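Local coordinates for protein aminopeptidase (PDB 5IB9) that probably removes amino acids from the N-termini of peptides as a zinc-dependent M28-family aminopeptidase that also carries a protease-associated domain, at residues 78-86 with 166-174; 113-123 with 137-147. One frame throughout, in Å; residues are numbered along the deposited sequence.

Contact 1 (78-86 with 166-174); sequences EKKEGEAFT and AVGITKQEG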
loop_
_atom_site.group_PDB
_atom_site.type_symbol
_atom_site.label_atom_id
_atom_site.label_comp_id
_atom_site.label_asym_id
_atom_site.label_seq_id
_atom_site.Cartn_x
_atom_site.Cartn_y
_atom_site.Cartn_z
ATOM N N GLU A 78 37.330 21.575 -11.086
ATOM C CA GLU A 78 37.832 20.543 -10.163
ATOM C C GLU A 78 36.770 19.456 -9.901
ATOM O O GLU A 78 35.660 19.771 -9.442
ATOM C CB GLU A 78 38.240 21.153 -8.814
ATOM C CG GLU A 78 38.598 22.663 -8.803
ATOM C CD GLU A 78 38.414 23.336 -7.397
ATOM O OE1 GLU A 78 37.330 23.949 -7.137
ATOM O OE2 GLU A 78 39.356 23.244 -6.554
ATOM N N LYS A 79 37.100 18.186 -10.165
ATOM C CA LYS A 79 36.166 17.075 -9.860
ATOM C C LYS A 79 36.140 16.753 -8.366
ATOM O O LYS A 79 37.151 16.890 -7.686
ATOM C CB LYS A 79 36.459 15.839 -10.727
ATOM C CG LYS A 79 36.164 16.101 -12.223
ATOM C CD LYS A 79 36.735 15.020 -13.136
ATOM C CE LYS A 79 37.343 15.633 -14.418
ATOM N NZ LYS A 79 38.011 14.608 -15.290
ATOM N N LYS A 80 34.971 16.384 -7.847
ATOM C CA LYS A 80 34.789 16.159 -6.409
ATOM C C LYS A 80 34.171 14.767 -6.137
ATOM O O LYS A 80 33.542 14.173 -7.023
ATOM C CB LYS A 80 33.919 17.282 -5.799
ATOM C CG LYS A 80 34.651 18.516 -5.224
ATOM C CD LYS A 80 35.766 19.044 -6.154
ATOM C CE LYS A 80 36.300 20.438 -5.788
ATOM N NZ LYS A 80 36.562 20.677 -4.330
ATOM N N GLU A 81 34.364 14.264 -4.914
ATOM C CA GLU A 81 33.857 12.943 -4.486
ATOM C C GLU A 81 32.370 12.969 -4.207
ATOM O O GLU A 81 31.945 13.502 -3.167
ATOM C CB GLU A 81 34.511 12.515 -3.175
ATOM C CG GLU A 81 35.471 11.355 -3.256
ATOM C CD GLU A 81 36.000 10.976 -1.876
ATOM O OE1 GLU A 81 37.224 10.728 -1.758
ATOM O OE2 GLU A 81 35.197 10.946 -0.905
ATOM N N GLY A 82 31.595 12.350 -5.095
ATOM C CA GLY A 82 30.137 12.352 -4.968
ATOM C C GLY A 82 29.448 10.995 -4.832
ATOM O O GLY A 82 29.724 10.080 -5.611
ATOM N N GLU A 83 28.531 10.901 -3.861
ATOM C CA GLU A 83 27.660 9.717 -3.660
ATOM C C GLU A 83 26.188 10.044 -4.005
ATOM O O GLU A 83 25.537 10.791 -3.238
ATOM C CB GLU A 83 27.723 9.245 -2.177
ATOM C CG GLU A 83 29.123 8.763 -1.674
ATOM C CD GLU A 83 29.538 7.399 -2.256
ATOM O OE1 GLU A 83 29.073 6.370 -1.715
ATOM O OE2 GLU A 83 30.331 7.353 -3.240
ATOM N N ALA A 84 25.667 9.483 -5.112
ATOM C CA ALA A 84 24.214 9.569 -5.430
ATOM C C ALA A 84 23.341 9.016 -4.309
ATOM O O ALA A 84 23.585 7.912 -3.768
ATOM C CB ALA A 84 23.884 8.861 -6.729
ATOM N N PHE A 85 22.292 9.747 -3.968
ATOM C CA PHE A 85 21.366 9.258 -2.981
ATOM C C PHE A 85 20.551 8.143 -3.681
ATOM O O PHE A 85 20.359 8.186 -4.909
ATOM C CB PHE A 85 20.419 10.371 -2.498
ATOM C CG PHE A 85 21.016 11.267 -1.429
ATOM C CD1 PHE A 85 21.721 12.425 -1.792
ATOM C CD2 PHE A 85 20.862 10.986 -0.066
ATOM C CE1 PHE A 85 22.274 13.260 -0.807
ATOM C CE2 PHE A 85 21.427 11.817 0.930
ATOM C CZ PHE A 85 22.129 12.968 0.545
ATOM N N THR A 86 20.094 7.145 -2.906
ATOM C CA THR A 86 19.274 6.081 -3.501
ATOM C C THR A 86 17.957 6.703 -3.938
ATOM O O THR A 86 17.383 7.483 -3.199
ATOM C CB THR A 86 18.998 4.969 -2.468
ATOM O OG1 THR A 86 20.240 4.377 -2.094
ATOM C CG2 THR A 86 18.111 3.880 -3.095
ATOM N N ALA A 166 20.340 14.126 -6.831
ATOM C CA ALA A 166 20.767 14.491 -5.511
ATOM C C ALA A 166 22.017 13.701 -5.207
ATOM O O ALA A 166 22.020 12.467 -5.376
ATOM C CB ALA A 166 19.665 14.163 -4.500
ATOM N N VAL A 167 23.087 14.396 -4.792
ATOM C CA VAL A 167 24.362 13.739 -4.473
ATOM C C VAL A 167 24.852 14.264 -3.158
ATOM O O VAL A 167 24.648 15.432 -2.813
ATOM C CB VAL A 167 25.427 13.950 -5.556
ATOM C CG1 VAL A 167 24.924 13.520 -6.892
ATOM C CG2 VAL A 167 25.823 15.448 -5.642
ATOM N N GLY A 168 25.489 13.385 -2.387
ATOM C CA GLY A 168 25.920 13.718 -1.030
ATOM C C GLY A 168 27.430 13.880 -1.057
ATOM O O GLY A 168 28.115 13.237 -1.872
ATOM N N ILE A 169 27.930 14.797 -0.223
ATOM C CA ILE A 169 29.365 15.116 -0.153
ATOM C C ILE A 169 29.750 15.353 1.309
ATOM O O ILE A 169 28.876 15.582 2.185
ATOM C CB ILE A 169 29.760 16.346 -1.038
ATOM C CG1 ILE A 169 29.172 17.649 -0.480
ATOM C CG2 ILE A 169 29.345 16.129 -2.483
ATOM C CD1 ILE A 169 29.702 18.916 -1.274
ATOM N N THR A 170 31.072 15.314 1.559
ATOM C CA THR A 170 31.642 15.390 2.923
ATOM C C THR A 170 31.339 16.719 3.637
ATOM O O THR A 170 31.234 17.776 2.981
ATOM C CB THR A 170 33.195 15.093 2.898
ATOM O OG1 THR A 170 33.874 16.032 2.062
ATOM C CG2 THR A 170 33.472 13.716 2.330
ATOM N N LYS A 171 31.144 16.674 4.956
ATOM C CA LYS A 171 30.985 17.896 5.743
ATOM C C LYS A 171 32.163 18.852 5.493
ATOM O O LYS A 171 31.988 20.088 5.431
ATOM C CB LYS A 171 30.845 17.569 7.235
ATOM C CG LYS A 171 31.297 18.675 8.171
ATOM C CD LYS A 171 30.417 18.758 9.389
ATOM C CE LYS A 171 31.035 19.620 10.469
ATOM N NZ LYS A 171 29.935 20.282 11.250
ATOM N N GLN A 172 33.361 18.293 5.335
ATOM C CA GLN A 172 34.522 19.147 5.097
ATOM C C GLN A 172 34.392 19.919 3.773
ATOM O O GLN A 172 34.649 21.128 3.722
ATOM C CB GLN A 172 35.858 18.383 5.169
ATOM C CG GLN A 172 36.390 17.908 3.810
ATOM C CD GLN A 172 37.831 18.356 3.536
ATOM O OE1 GLN A 172 38.637 18.526 4.463
ATOM N NE2 GLN A 172 38.156 18.555 2.251
ATOM N N GLU A 173 34.003 19.212 2.716
ATOM C CA GLU A 173 33.965 19.783 1.366
ATOM C C GLU A 173 32.804 20.777 1.206
ATOM O O GLU A 173 32.934 21.802 0.507
ATOM C CB GLU A 173 33.843 18.664 0.353
ATOM C CG GLU A 173 34.110 19.093 -1.074
ATOM C CD GLU A 173 35.572 19.410 -1.326
ATOM O OE1 GLU A 173 35.826 20.347 -2.124
ATOM O OE2 GLU A 173 36.446 18.721 -0.735
ATOM N N GLY A 174 31.707 20.485 1.904
ATOM C CA GLY A 174 30.489 21.299 1.905
ATOM C C GLY A 174 30.562 22.543 2.757
ATOM O O GLY A 174 30.082 23.619 2.348
#
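E83 and G168 form an antiparallel hydrogen-bonded pair at the heart of the closely packed half of this contact. E83 N gives G168 O an almost straight bond of 3.1 Å, and G168 N answers at 2.7 Å to E83 O. The same oxygen, E83 O, meets V167 CA at 3.4 Å, a CA-H...O contact that adds a weaker donor. A further bond of 3.1 Å from F85 N to A166 O brackets A84 and V167 as the non-hydrogen-bonded pair between.

F85 shows why A166 and G168 suit their places. With CG beside its own backbone N (chi1 -82°), the ring turns back along 166-168: CD1 of F85 rests 3.8 Å from A166 CB, while CE1 of F85 comes obliquely to within 3.6 Å of G168 N. G168, lacking a side chain, lets the aromatic carbon lie close to the backbone. F127 and I144 help to bury the ring.

Toward the other end the fit slackens. I169 CG2 merely approaches the carbonyl E81 O, at 3.8 Å, and the side chain of E81 is exposed. K80, bent at chi2 and chi4, crosses E173 at about a right angle and forms a salt bridge from NZ to OE1; the modelled separation is implausibly short, leaving the exact placement doubtful. E173 stands in the first turn of helix 171-182, where T170, a good N-cap residue by virtue of its hydroxyl, accepts from E173 N through OG1.

Strand 83-84 thus joins strand 165-169 of the PA domain mainly through backbone bonds and one aromatic ring, whereas the ionic pair sits where solvent probably competes and the helix start would help to keep E173 charged.

Contact 2 (113-123 with 137-147); sequences LNGKIALIQRG and QGAKAVIIYNN
Y145 lays its ring beneath Q121: Q121 CA stands over one face, 3.8 Å from the centroid and 19° off the ring normal, a CH-pi contact. CG of Y145 lies between the backbone N and carbonyl carbon (chi1 64°), which folds the ring back across the neighbouring strand, and L119 CG meets Y145 CD2 at 3.8 Å.

Other apolar contacts divide between the two faces of the sheet. On the face with L119 and Y145, L119 CD1 packs on I143 CG2 at 3.7 Å, and I117 reaches I143 in turn; L177 and L181 of helix 171-182 cover L119. The small A141 lies against V93 and V191. On the other face, I120 CD1 touches V142 CG1 at 3.6 Å, and A118 CB meets V142 CG2. Beta-branched valine and isoleucine suit an extended backbone.

Main-chain bonds form the parallel ladder. A118 and I120 each give and accept, as in I143 N to A118 O (2.8 Å), and R122 N to Y145 O closes the series. A141 N is an exception, buried with no partner in the model. Before the strands, G115 N binds G138 O; both glycines adopt positive phi, G115 in a type II turn and G138 in a Schellman motif ending the preceding helix.

Polar side chains gather beyond Y145. The extended R122 runs alongside N146, their flat groups only 8° apart, yet NH2 to N146 OD1 (2.7 Å) is a weak, bent bond. N146 OD1 also accepts N147 N at 2.7 Å, and N146 ND2 is held by G150 O, fixing the amide's orientation.

This is a beta-alpha-beta crossover through helix 127-136 within the PA domain: main-chain bonds set its register, aliphatic packing excludes water, and the amide of N146 offers R122 a weak bond.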
loop_
_atom_site.group_PDB
_atom_site.type_symbol
_atom_site.label_atom_id
_atom_site.label_comp_id
_atom_site.label_asym_id
_atom_site.label_seq_id
_atom_site.Cartn_x
_atom_site.Cartn_y
_atom_site.Cartn_z
ATOM N N LEU A 113 16.425 29.754 -7.555
ATOM C CA LEU A 113 16.999 28.441 -7.854
ATOM C C LEU A 113 16.749 27.961 -9.253
ATOM O O LEU A 113 17.324 26.965 -9.658
ATOM C CB LEU A 113 16.483 27.386 -6.865
ATOM C CG LEU A 113 16.748 27.631 -5.385
ATOM C CD1 LEU A 113 16.246 26.486 -4.551
ATOM C CD2 LEU A 113 18.223 27.773 -5.187
ATOM N N ASN A 114 15.894 28.659 -10.010
ATOM C CA ASN A 114 15.471 28.109 -11.281
ATOM C C ASN A 114 16.664 27.875 -12.211
ATOM O O ASN A 114 17.413 28.807 -12.544
ATOM C CB ASN A 114 14.364 28.985 -11.924
ATOM C CG ASN A 114 13.988 28.530 -13.362
ATOM O OD1 ASN A 114 13.596 27.368 -13.616
ATOM N ND2 ASN A 114 14.120 29.462 -14.313
ATOM N N GLY A 115 16.897 26.616 -12.589
ATOM C CA GLY A 115 18.003 26.324 -13.491
ATOM C C GLY A 115 19.320 26.093 -12.753
ATOM O O GLY A 115 20.300 25.686 -13.366
ATOM N N LYS A 116 19.301 26.240 -11.433
ATOM C CA LYS A 116 20.526 26.207 -10.642
ATOM C C LYS A 116 20.678 24.942 -9.784
ATOM O O LYS A 116 19.802 24.074 -9.802
ATOM C CB LYS A 116 20.516 27.456 -9.789
ATOM C CG LYS A 116 20.666 28.771 -10.693
ATOM C CD LYS A 116 20.512 30.039 -9.849
ATOM C CE LYS A 116 20.429 31.272 -10.762
ATOM N NZ LYS A 116 21.502 31.292 -11.853
ATOM N N ILE A 117 21.803 24.824 -9.050
ATOM C CA ILE A 117 22.057 23.601 -8.274
ATOM C C ILE A 117 22.007 24.050 -6.846
ATOM O O ILE A 117 22.645 25.065 -6.513
ATOM C CB ILE A 117 23.447 23.007 -8.600
ATOM C CG1 ILE A 117 23.461 22.526 -10.045
ATOM C CG2 ILE A 117 23.769 21.850 -7.682
ATOM C CD1 ILE A 117 24.887 22.290 -10.545
ATOM N N ALA A 118 21.213 23.388 -5.972
ATOM C CA ALA A 118 21.146 23.796 -4.584
ATOM C C ALA A 118 22.201 23.105 -3.740
ATOM O O ALA A 118 22.415 21.935 -3.922
ATOM C CB ALA A 118 19.788 23.501 -4.018
ATOM N N LEU A 119 22.878 23.849 -2.861
ATOM C CA LEU A 119 23.777 23.276 -1.867
ATOM C C LEU A 119 23.041 23.323 -0.559
ATOM O O LEU A 119 22.570 24.388 -0.138
ATOM C CB LEU A 119 25.026 24.153 -1.734
ATOM C CG LEU A 119 26.111 23.552 -0.808
ATOM C CD1 LEU A 119 26.857 22.307 -1.351
ATOM C CD2 LEU A 119 27.150 24.667 -0.510
ATOM N N ILE A 120 22.943 22.157 0.098
ATOM C CA ILE A 120 22.052 22.048 1.223
ATOM C C ILE A 120 22.793 21.236 2.248
ATOM O O ILE A 120 23.476 20.234 1.901
ATOM C CB ILE A 120 20.774 21.232 0.876
ATOM C CG1 ILE A 120 20.014 21.824 -0.317
ATOM C CG2 ILE A 120 19.880 21.189 2.105
ATOM C CD1 ILE A 120 18.666 21.089 -0.680
ATOM N N GLN A 121 22.658 21.702 3.489
ATOM C CA GLN A 121 23.344 21.140 4.627
ATOM C C GLN A 121 22.418 20.066 5.208
ATOM O O GLN A 121 21.210 20.304 5.373
ATOM C CB GLN A 121 23.579 22.217 5.685
ATOM C CG GLN A 121 23.872 21.658 7.069
ATOM C CD GLN A 121 24.661 22.623 7.954
ATOM O OE1 GLN A 121 25.876 22.420 8.175
ATOM N NE2 GLN A 121 23.987 23.661 8.449
ATOM N N ARG A 122 23.008 18.910 5.507
ATOM C CA ARG A 122 22.280 17.814 6.202
ATOM C C ARG A 122 21.749 18.318 7.531
ATOM O O ARG A 122 22.462 19.028 8.265
ATOM C CB ARG A 122 23.228 16.635 6.442
ATOM C CG ARG A 122 22.585 15.431 7.214
ATOM C CD ARG A 122 23.486 14.228 7.102
ATOM N NE ARG A 122 23.070 13.123 7.976
ATOM C CZ ARG A 122 23.767 12.005 8.142
ATOM N NH1 ARG A 122 23.311 11.075 8.973
ATOM N NH2 ARG A 122 24.906 11.796 7.480
ATOM N N GLY A 123 20.506 17.955 7.835
ATOM C CA GLY A 123 19.955 18.142 9.163
ATOM C C GLY A 123 18.487 18.462 9.193
ATOM O O GLY A 123 17.914 18.940 8.204
ATOM N N GLN A 137 11.353 24.861 -6.434
ATOM C CA GLN A 137 11.851 26.194 -6.791
ATOM C C GLN A 137 12.641 26.207 -8.098
ATOM O O GLN A 137 13.098 27.252 -8.529
ATOM C CB GLN A 137 12.652 26.805 -5.646
ATOM C CG GLN A 137 11.849 26.924 -4.365
ATOM C CD GLN A 137 10.615 27.802 -4.571
ATOM O OE1 GLN A 137 10.728 29.035 -4.646
ATOM N NE2 GLN A 137 9.438 27.177 -4.702
ATOM N N GLY A 138 12.766 25.058 -8.748
ATOM C CA GLY A 138 13.379 25.006 -10.068
ATOM C C GLY A 138 14.818 24.516 -10.096
ATOM O O GLY A 138 15.420 24.418 -11.139
ATOM N N ALA A 139 15.344 24.158 -8.936
ATOM C CA ALA A 139 16.670 23.527 -8.885
ATOM C C ALA A 139 16.727 22.365 -9.858
ATOM O O ALA A 139 15.794 21.581 -9.941
ATOM C CB ALA A 139 17.019 23.079 -7.485
ATOM N N LYS A 140 17.807 22.244 -10.596
ATOM C CA LYS A 140 17.999 21.111 -11.536
ATOM C C LYS A 140 18.810 19.952 -10.938
ATOM O O LYS A 140 18.828 18.813 -11.477
ATOM C CB LYS A 140 18.662 21.561 -12.836
ATOM C CG LYS A 140 17.853 22.532 -13.727
ATOM C CD LYS A 140 16.350 22.353 -13.617
ATOM C CE LYS A 140 15.561 23.403 -14.462
ATOM N NZ LYS A 140 14.118 23.640 -14.007
ATOM N N ALA A 141 19.468 20.232 -9.818
ATOM C CA ALA A 141 20.138 19.206 -9.045
ATOM C C ALA A 141 20.391 19.735 -7.648
ATOM O O ALA A 141 20.302 20.936 -7.394
ATOM C CB ALA A 141 21.453 18.779 -9.725
ATOM N N VAL A 142 20.715 18.838 -6.739
ATOM C CA VAL A 142 20.902 19.160 -5.316
ATOM C C VAL A 142 22.173 18.480 -4.853
ATOM O O VAL A 142 22.460 17.334 -5.196
ATOM C CB VAL A 142 19.713 18.696 -4.447
ATOM C CG1 VAL A 142 20.055 18.783 -3.086
ATOM C CG2 VAL A 142 18.463 19.526 -4.798
ATOM N N ILE A 143 23.025 19.252 -4.168
ATOM C CA ILE A 143 24.189 18.686 -3.489
ATOM C C ILE A 143 23.970 18.834 -1.995
ATOM O O ILE A 143 23.736 19.934 -1.449
ATOM C CB ILE A 143 25.497 19.382 -3.886
ATOM C CG1 ILE A 143 25.813 19.166 -5.353
ATOM C CG2 ILE A 143 26.671 18.934 -2.963
ATOM C CD1 ILE A 143 26.813 20.239 -5.909
ATOM N N ILE A 144 23.933 17.689 -1.281
ATOM C CA ILE A 144 23.710 17.728 0.126
ATOM C C ILE A 144 25.056 17.437 0.813
ATOM O O ILE A 144 25.824 16.549 0.381
ATOM C CB ILE A 144 22.597 16.708 0.578
ATOM C CG1 ILE A 144 21.273 17.022 -0.118
ATOM C CG2 ILE A 144 22.442 16.855 2.073
ATOM C CD1 ILE A 144 20.210 16.020 0.126
ATOM N N TYR A 145 25.403 18.238 1.810
ATOM C CA TYR A 145 26.675 18.003 2.483
ATOM C C TYR A 145 26.515 17.560 3.944
ATOM O O TYR A 145 25.558 17.960 4.673
ATOM C CB TYR A 145 27.643 19.190 2.361
ATOM C CG TYR A 145 27.233 20.486 3.015
ATOM C CD1 TYR A 145 27.764 20.858 4.244
ATOM C CD2 TYR A 145 26.415 21.425 2.340
ATOM C CE1 TYR A 145 27.448 22.091 4.834
ATOM C CE2 TYR A 145 26.070 22.672 2.923
ATOM C CZ TYR A 145 26.626 23.011 4.164
ATOM O OH TYR A 145 26.316 24.212 4.796
ATOM N N ASN A 146 27.464 16.724 4.351
ATOM C CA ASN A 146 27.361 16.001 5.642
ATOM C C ASN A 146 27.390 16.892 6.885
ATOM O O ASN A 146 27.911 18.039 6.871
ATOM C CB ASN A 146 28.386 14.857 5.726
ATOM C CG ASN A 146 27.855 13.647 6.496
ATOM O OD1 ASN A 146 26.801 13.712 7.161
ATOM N ND2 ASN A 146 28.603 12.555 6.428
ATOM N N ASN A 147 26.797 16.318 7.932
ATOM C CA ASN A 147 26.541 16.894 9.240
ATOM C C ASN A 147 27.622 16.500 10.205
ATOM O O ASN A 147 27.618 16.952 11.348
ATOM C CB ASN A 147 25.277 16.248 9.806
ATOM C CG ASN A 147 24.301 17.254 10.309
ATOM O OD1 ASN A 147 23.142 16.935 10.551
ATOM N ND2 ASN A 147 24.744 18.511 10.425
HETATM O O HOH W 1 13.650 30.132 -8.410
HETATM O O HOH W 2 11.808 24.771 -14.945
HETATM O O HOH W 3 27.956 20.756 7.916
#

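Contacts 1 and 2 are parts of the same PA-domain sheet, their centres about 11 Å apart. Strand 141-145 of contact 2 lies beside strand 165-169 of contact 1: probable hydrogen bonds join I169 N to I144 O and I144 N to V167 O, both 2.8 Å. I169 CD1 also packs on I143 CG2 at 3.5 Å, making the hydrophobic layer continuous. The order is therefore 117-121, 141-145, 165-169, then the antiparallel 83-84. Neither contact belongs to the zinc or inhibitor sites. Even so, the side chain of R122 lies about 9 Å, and that of F85 about 12 Å, from a bound molecule of the inhibitor.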